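Long-range contact in beta-1,3-glucosyltransferase (Paecilomyces sp. J18, PDB 5JVV), which is, by its name, a fungal beta-1,3-glucosyltransferase, probably with a curved beta-sandwich fold of the jelly-roll kind: residues A[84-98]-A[283-297]. Numbering follows the deposited sequence.
Sequences GLVIADIKHMPGSIC and EFKEAYWEINYLKTY
Strand 84-90 and the residues just after it pair antiparallel with strand 289-297 in one sheet of a probable jelly-roll sandwich; the ladder runs from Leu85-Tyr297 to His92-Glu290. Two classic beta bulges interrupt it. In one, Asp89 O accepts from both Asn292 N and Tyr293 N; in the other, Glu290 O takes Lys91 N and His92 N. Beyond the second bulge, the His92 ring is held at both nitrogens. ND1 donates to Tyr288 O (2.8 Å) and NE2 to Glu286 OE1 (2.7 Å), each acceptor close to the ring plane. The Tyr288 ring lies flat against one imidazole face in an offset stack, centroids 3.7 Å apart and planes at 3°. The two bonds fix the turn of the imidazole, and the stack holds it flat. At the first bulge, Asp89 CB lies over one face of the Tyr293 ring, 3.5 Å from its centroid. With CG anti to the backbone N (chi1 -179°), the carboxylate reaches Asn292. Asp89 OD1 accepts from Asn292 ND2 (2.9 Å), from above the carboxylate plane, and also pairs with Arg202. A water joins OD2 to Tyr293 OH. Past His92, Pro94 CD sits over the Trp289 five-membered ring, 3.4 Å from its centroid. Strand 184-190 flanks 84-90; classic bulges accentuate the twist of such antiparallel sheets.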
loop_
_atom_site.group_PDB
_atom_site.type_symbol
_atom_site.label_atom_id
_atom_site.label_comp_id
_atom_site.label_asym_id
_atom_site.label_seq_id
_atom_site.Cartn_x
_atom_site.Cartn_y
_atom_site.Cartn_z
ATOM N N GLY A 84 -14.727 11.218 1.710
ATOM C CA GLY A 84 -14.651 11.509 0.287
ATOM C C GLY A 84 -14.151 10.334 -0.535
ATOM O O GLY A 84 -14.280 9.176 -0.127
ATOM N N LEU A 85 -13.571 10.632 -1.697
ATOM C CA LEU A 85 -13.024 9.593 -2.562
ATOM C C LEU A 85 -11.537 9.783 -2.763
ATOM O O LEU A 85 -11.056 10.913 -2.868
ATOM C CB LEU A 85 -13.673 9.630 -3.942
ATOM C CG LEU A 85 -15.167 9.479 -4.129
ATOM C CD1 LEU A 85 -15.444 9.453 -5.626
ATOM C CD2 LEU A 85 -15.654 8.203 -3.470
ATOM N N VAL A 86 -10.812 8.673 -2.834
ATOM C CA VAL A 86 -9.411 8.687 -3.228
ATOM C C VAL A 86 -9.263 7.770 -4.439
ATOM O O VAL A 86 -9.698 6.620 -4.406
ATOM C CB VAL A 86 -8.507 8.196 -2.095
ATOM C CG1 VAL A 86 -7.058 8.092 -2.572
ATOM C CG2 VAL A 86 -8.611 9.126 -0.897
ATOM N N ILE A 87 -8.666 8.284 -5.511
ATOM C CA ILE A 87 -8.464 7.503 -6.726
ATOM C C ILE A 87 -6.986 7.483 -7.059
ATOM O O ILE A 87 -6.398 8.529 -7.322
ATOM C CB ILE A 87 -9.208 8.128 -7.924
ATOM C CG1 ILE A 87 -10.682 8.361 -7.574
ATOM C CG2 ILE A 87 -9.046 7.257 -9.177
ATOM C CD1 ILE A 87 -11.540 7.123 -7.675
ATOM N N ALA A 88 -6.376 6.303 -7.034
ATOM C CA ALA A 88 -4.968 6.179 -7.389
ATOM C C ALA A 88 -4.809 5.333 -8.639
ATOM O O ALA A 88 -5.163 4.151 -8.634
ATOM C CB ALA A 88 -4.188 5.569 -6.247
ATOM N N ASP A 89 -4.292 5.936 -9.711
ATOM C CA ASP A 89 -3.984 5.185 -10.918
ATOM C C ASP A 89 -2.521 4.766 -10.842
ATOM O O ASP A 89 -1.619 5.603 -10.899
ATOM C CB ASP A 89 -4.296 6.020 -12.173
ATOM C CG ASP A 89 -4.021 5.273 -13.464
ATOM O OD1 ASP A 89 -3.034 4.519 -13.529
ATOM O OD2 ASP A 89 -4.783 5.468 -14.445
ATOM N N ILE A 90 -2.295 3.459 -10.695
ATOM C CA ILE A 90 -0.965 2.917 -10.442
ATOM C C ILE A 90 -0.599 1.956 -11.573
ATOM O O ILE A 90 -1.304 0.976 -11.815
ATOM C CB ILE A 90 -0.952 2.180 -9.083
ATOM C CG1 ILE A 90 -1.354 3.147 -7.963
ATOM C CG2 ILE A 90 0.414 1.560 -8.802
ATOM C CD1 ILE A 90 -1.784 2.464 -6.673
ATOM N N LYS A 91 0.486 2.249 -12.281
ATOM C CA LYS A 91 0.914 1.416 -13.397
ATOM C C LYS A 91 1.676 0.177 -12.915
ATOM O O LYS A 91 1.603 -0.891 -13.526
ATOM C CB LYS A 91 1.777 2.237 -14.367
ATOM C CG LYS A 91 2.330 1.437 -15.541
ATOM C CD LYS A 91 3.391 2.204 -16.318
ATOM C CE LYS A 91 2.818 3.410 -17.043
ATOM N NZ LYS A 91 1.845 3.004 -18.097
ATOM N N HIS A 92 2.398 0.317 -11.808
ATOM C CA HIS A 92 3.286 -0.733 -11.334
ATOM C C HIS A 92 3.393 -0.596 -9.827
ATOM O O HIS A 92 3.387 0.520 -9.299
ATOM C CB HIS A 92 4.672 -0.549 -11.976
ATOM C CG HIS A 92 5.588 -1.731 -11.853
ATOM N ND1 HIS A 92 6.356 -1.972 -10.730
ATOM C CD2 HIS A 92 5.918 -2.696 -12.744
ATOM C CE1 HIS A 92 7.092 -3.048 -10.924
ATOM N NE2 HIS A 92 6.845 -3.514 -12.136
ATOM N N MET A 93 3.470 -1.724 -9.132
ATOM C CA MET A 93 3.735 -1.721 -7.699
ATOM C C MET A 93 4.860 -2.709 -7.442
ATOM O O MET A 93 5.221 -3.469 -8.339
ATOM C CB MET A 93 2.489 -2.098 -6.890
ATOM C CG MET A 93 2.075 -3.566 -6.991
ATOM S SD MET A 93 0.917 -3.998 -5.689
ATOM C CE MET A 93 2.007 -3.895 -4.288
ATOM N N PRO A 94 5.444 -2.688 -6.233
ATOM C CA PRO A 94 6.543 -3.642 -6.035
ATOM C C PRO A 94 6.064 -5.075 -6.238
ATOM O O PRO A 94 4.932 -5.443 -5.854
ATOM C CB PRO A 94 6.974 -3.365 -4.592
ATOM C CG PRO A 94 6.737 -1.890 -4.459
ATOM C CD PRO A 94 5.431 -1.645 -5.193
ATOM N N GLY A 95 6.911 -5.866 -6.895
ATOM C CA GLY A 95 6.519 -7.191 -7.332
ATOM C C GLY A 95 6.454 -8.230 -6.235
ATOM O O GLY A 95 6.685 -7.953 -5.051
ATOM N N SER A 96 6.115 -9.444 -6.650
ATOM C CA SER A 96 6.051 -10.577 -5.746
ATOM C C SER A 96 7.474 -11.075 -5.578
ATOM O O SER A 96 7.953 -11.904 -6.351
ATOM C CB SER A 96 5.154 -11.650 -6.356
ATOM O OG SER A 96 3.847 -11.117 -6.552
ATOM N N ILE A 97 8.152 -10.536 -4.568
ATOM C CA ILE A 97 9.601 -10.642 -4.429
ATOM C C ILE A 97 9.935 -10.957 -2.975
ATOM O O ILE A 97 9.431 -10.294 -2.079
ATOM C CB ILE A 97 10.280 -9.305 -4.817
ATOM C CG1 ILE A 97 9.993 -8.939 -6.279
ATOM C CG2 ILE A 97 11.786 -9.359 -4.553
ATOM C CD1 ILE A 97 10.238 -7.460 -6.582
ATOM N N CYS A 98 10.792 -11.955 -2.737
ATOM C CA CYS A 98 11.163 -12.327 -1.378
ATOM C C CYS A 98 11.744 -11.143 -0.620
ATOM O O CYS A 98 12.634 -10.446 -1.122
ATOM C CB CYS A 98 12.161 -13.476 -1.403
ATOM S SG CYS A 98 11.450 -15.029 -1.980
ATOM N N GLU A 283 17.470 -8.765 -7.559
ATOM C CA GLU A 283 16.113 -9.282 -7.397
ATOM C C GLU A 283 15.112 -8.178 -7.102
ATOM O O GLU A 283 13.898 -8.402 -7.130
ATOM C CB GLU A 283 16.068 -10.331 -6.282
ATOM C CG GLU A 283 16.780 -11.619 -6.628
ATOM C CD GLU A 283 15.823 -12.782 -6.813
ATOM O OE1 GLU A 283 16.293 -13.939 -6.794
ATOM O OE2 GLU A 283 14.604 -12.541 -6.976
ATOM N N PHE A 284 15.611 -6.971 -6.848
ATOM C CA PHE A 284 14.728 -5.866 -6.454
ATOM C C PHE A 284 14.513 -4.826 -7.533
ATOM O O PHE A 284 13.952 -3.750 -7.284
ATOM C CB PHE A 284 15.229 -5.257 -5.138
ATOM C CG PHE A 284 15.186 -6.243 -4.017
ATOM C CD1 PHE A 284 13.994 -6.483 -3.356
ATOM C CD2 PHE A 284 16.299 -7.012 -3.710
ATOM C CE1 PHE A 284 13.915 -7.435 -2.343
ATOM C CE2 PHE A 284 16.237 -7.964 -2.715
ATOM C CZ PHE A 284 15.039 -8.182 -2.029
ATOM N N LYS A 285 14.922 -5.150 -8.750
ATOM C CA LYS A 285 14.687 -4.251 -9.871
ATOM C C LYS A 285 13.194 -4.001 -10.052
ATOM O O LYS A 285 12.786 -2.908 -10.449
ATOM C CB LYS A 285 15.304 -4.815 -11.149
ATOM C CG LYS A 285 15.389 -3.805 -12.269
ATOM C CD LYS A 285 16.345 -4.260 -13.360
ATOM C CE LYS A 285 16.207 -3.371 -14.576
ATOM N NZ LYS A 285 14.778 -3.257 -14.982
ATOM N N GLU A 286 12.373 -5.007 -9.739
ATOM C CA GLU A 286 10.925 -4.868 -9.904
ATOM C C GLU A 286 10.222 -4.385 -8.643
ATOM O O GLU A 286 9.000 -4.309 -8.615
ATOM C CB GLU A 286 10.291 -6.196 -10.355
ATOM C CG GLU A 286 10.547 -6.552 -11.808
ATOM C CD GLU A 286 9.823 -5.619 -12.755
ATOM O OE1 GLU A 286 8.577 -5.560 -12.682
ATOM O OE2 GLU A 286 10.502 -4.944 -13.558
ATOM N N ALA A 287 10.985 -4.056 -7.603
ATOM C CA ALA A 287 10.389 -3.561 -6.368
ATOM C C ALA A 287 10.217 -2.051 -6.438
ATOM O O ALA A 287 10.848 -1.312 -5.685
ATOM C CB ALA A 287 11.250 -3.963 -5.159
ATOM N N TYR A 288 9.354 -1.593 -7.345
ATOM C CA TYR A 288 9.086 -0.164 -7.492
ATOM C C TYR A 288 7.625 0.142 -7.724
ATOM O O TYR A 288 6.882 -0.684 -8.246
ATOM C CB TYR A 288 9.920 0.450 -8.625
ATOM C CG TYR A 288 9.553 0.028 -10.037
ATOM C CD1 TYR A 288 8.607 0.733 -10.776
ATOM C CD2 TYR A 288 10.202 -1.036 -10.651
ATOM C CE1 TYR A 288 8.298 0.367 -12.079
ATOM C CE2 TYR A 288 9.904 -1.412 -11.949
ATOM C CZ TYR A 288 8.946 -0.704 -12.655
ATOM O OH TYR A 288 8.639 -1.062 -13.951
ATOM N N TRP A 289 7.224 1.335 -7.304
ATOM C CA TRP A 289 5.923 1.892 -7.661
ATOM C C TRP A 289 6.084 2.760 -8.897
ATOM O O TRP A 289 7.067 3.499 -9.026
ATOM C CB TRP A 289 5.399 2.793 -6.537
ATOM C CG TRP A 289 5.128 2.109 -5.255
ATOM C CD1 TRP A 289 6.004 1.917 -4.226
ATOM C CD2 TRP A 289 3.878 1.561 -4.826
ATOM N NE1 TRP A 289 5.384 1.262 -3.190
ATOM C CE2 TRP A 289 4.072 1.040 -3.531
ATOM C CE3 TRP A 289 2.611 1.454 -5.416
ATOM C CZ2 TRP A 289 3.057 0.409 -2.822
ATOM C CZ3 TRP A 289 1.596 0.827 -4.697
ATOM C CH2 TRP A 289 1.829 0.315 -3.416
ATOM N N GLU A 290 5.115 2.689 -9.806
ATOM C CA GLU A 290 5.011 3.693 -10.861
ATOM C C GLU A 290 3.593 4.200 -10.782
ATOM O O GLU A 290 2.637 3.473 -11.064
ATOM C CB GLU A 290 5.321 3.142 -12.254
ATOM C CG GLU A 290 5.292 4.254 -13.301
ATOM C CD GLU A 290 5.827 3.843 -14.661
ATOM O OE1 GLU A 290 6.423 2.752 -14.779
ATOM O OE2 GLU A 290 5.646 4.627 -15.617
ATOM N N ILE A 291 3.456 5.447 -10.359
ATOM C CA ILE A 291 2.145 6.013 -10.089
ATOM C C ILE A 291 1.800 7.028 -11.170
ATOM O O ILE A 291 2.527 8.001 -11.376
ATOM C CB ILE A 291 2.118 6.680 -8.698
ATOM C CG1 ILE A 291 2.388 5.632 -7.612
ATOM C CG2 ILE A 291 0.782 7.388 -8.456
ATOM C CD1 ILE A 291 2.968 6.199 -6.318
ATOM N N ASN A 292 0.701 6.792 -11.879
ATOM C CA ASN A 292 0.246 7.735 -12.903
ATOM C C ASN A 292 -0.351 8.996 -12.298
ATOM O O ASN A 292 0.025 10.113 -12.666
ATOM C CB ASN A 292 -0.780 7.078 -13.826
ATOM C CG ASN A 292 -0.134 6.241 -14.894
ATOM O OD1 ASN A 292 0.929 6.593 -15.416
ATOM N ND2 ASN A 292 -0.764 5.125 -15.231
ATOM N N TYR A 293 -1.299 8.825 -11.384
ATOM C CA TYR A 293 -1.856 9.984 -10.697
ATOM C C TYR A 293 -2.540 9.622 -9.409
ATOM O O TYR A 293 -2.880 8.460 -9.172
ATOM C CB TYR A 293 -2.839 10.753 -11.589
ATOM C CG TYR A 293 -4.119 10.028 -11.969
ATOM C CD1 TYR A 293 -5.192 9.921 -11.077
ATOM C CD2 TYR A 293 -4.274 9.495 -13.244
ATOM C CE1 TYR A 293 -6.376 9.283 -11.452
ATOM C CE2 TYR A 293 -5.449 8.865 -13.623
ATOM C CZ TYR A 293 -6.492 8.758 -12.727
ATOM O OH TYR A 293 -7.660 8.128 -13.111
ATOM N N LEU A 294 -2.735 10.641 -8.579
ATOM C CA LEU A 294 -3.531 10.515 -7.368
ATOM C C LEU A 294 -4.538 11.655 -7.364
ATOM O O LEU A 294 -4.156 12.829 -7.406
ATOM C CB LEU A 294 -2.637 10.574 -6.125
ATOM C CG LEU A 294 -3.343 10.589 -4.768
ATOM C CD1 LEU A 294 -4.218 9.359 -4.610
ATOM C CD2 LEU A 294 -2.320 10.679 -3.641
ATOM N N LYS A 295 -5.820 11.316 -7.343
ATOM C CA LYS A 295 -6.872 12.330 -7.313
ATOM C C LYS A 295 -7.778 12.127 -6.108
ATOM O O LYS A 295 -8.152 10.994 -5.786
ATOM C CB LYS A 295 -7.672 12.327 -8.622
ATOM C CG LYS A 295 -6.818 12.770 -9.809
ATOM C CD LYS A 295 -7.512 12.659 -11.158
ATOM C CE LYS A 295 -6.506 12.984 -12.258
ATOM N NZ LYS A 295 -7.100 12.960 -13.621
ATOM N N THR A 296 -8.118 13.219 -5.423
ATOM C CA THR A 296 -9.015 13.145 -4.275
ATOM C C THR A 296 -10.263 13.975 -4.543
ATOM O O THR A 296 -10.217 14.953 -5.302
ATOM C CB THR A 296 -8.328 13.638 -2.995
ATOM O OG1 THR A 296 -7.917 14.998 -3.182
ATOM C CG2 THR A 296 -7.110 12.791 -2.676
ATOM N N TYR A 297 -11.378 13.573 -3.941
ATOM C CA TYR A 297 -12.659 14.236 -4.154
ATOM C C TYR A 297 -13.375 14.386 -2.823
ATOM O O TYR A 297 -13.182 13.585 -1.904
ATOM C CB TYR A 297 -13.551 13.417 -5.098
ATOM C CG TYR A 297 -12.984 13.194 -6.477
ATOM C CD1 TYR A 297 -13.401 13.971 -7.553
ATOM C CD2 TYR A 297 -12.051 12.192 -6.711
ATOM C CE1 TYR A 297 -12.887 13.765 -8.816
ATOM C CE2 TYR A 297 -11.531 11.981 -7.968
ATOM C CZ TYR A 297 -11.956 12.767 -9.016
ATOM O OH TYR A 297 -11.432 12.547 -10.270
HETATM O O HOH W 1 -7.374 6.181 -14.695
#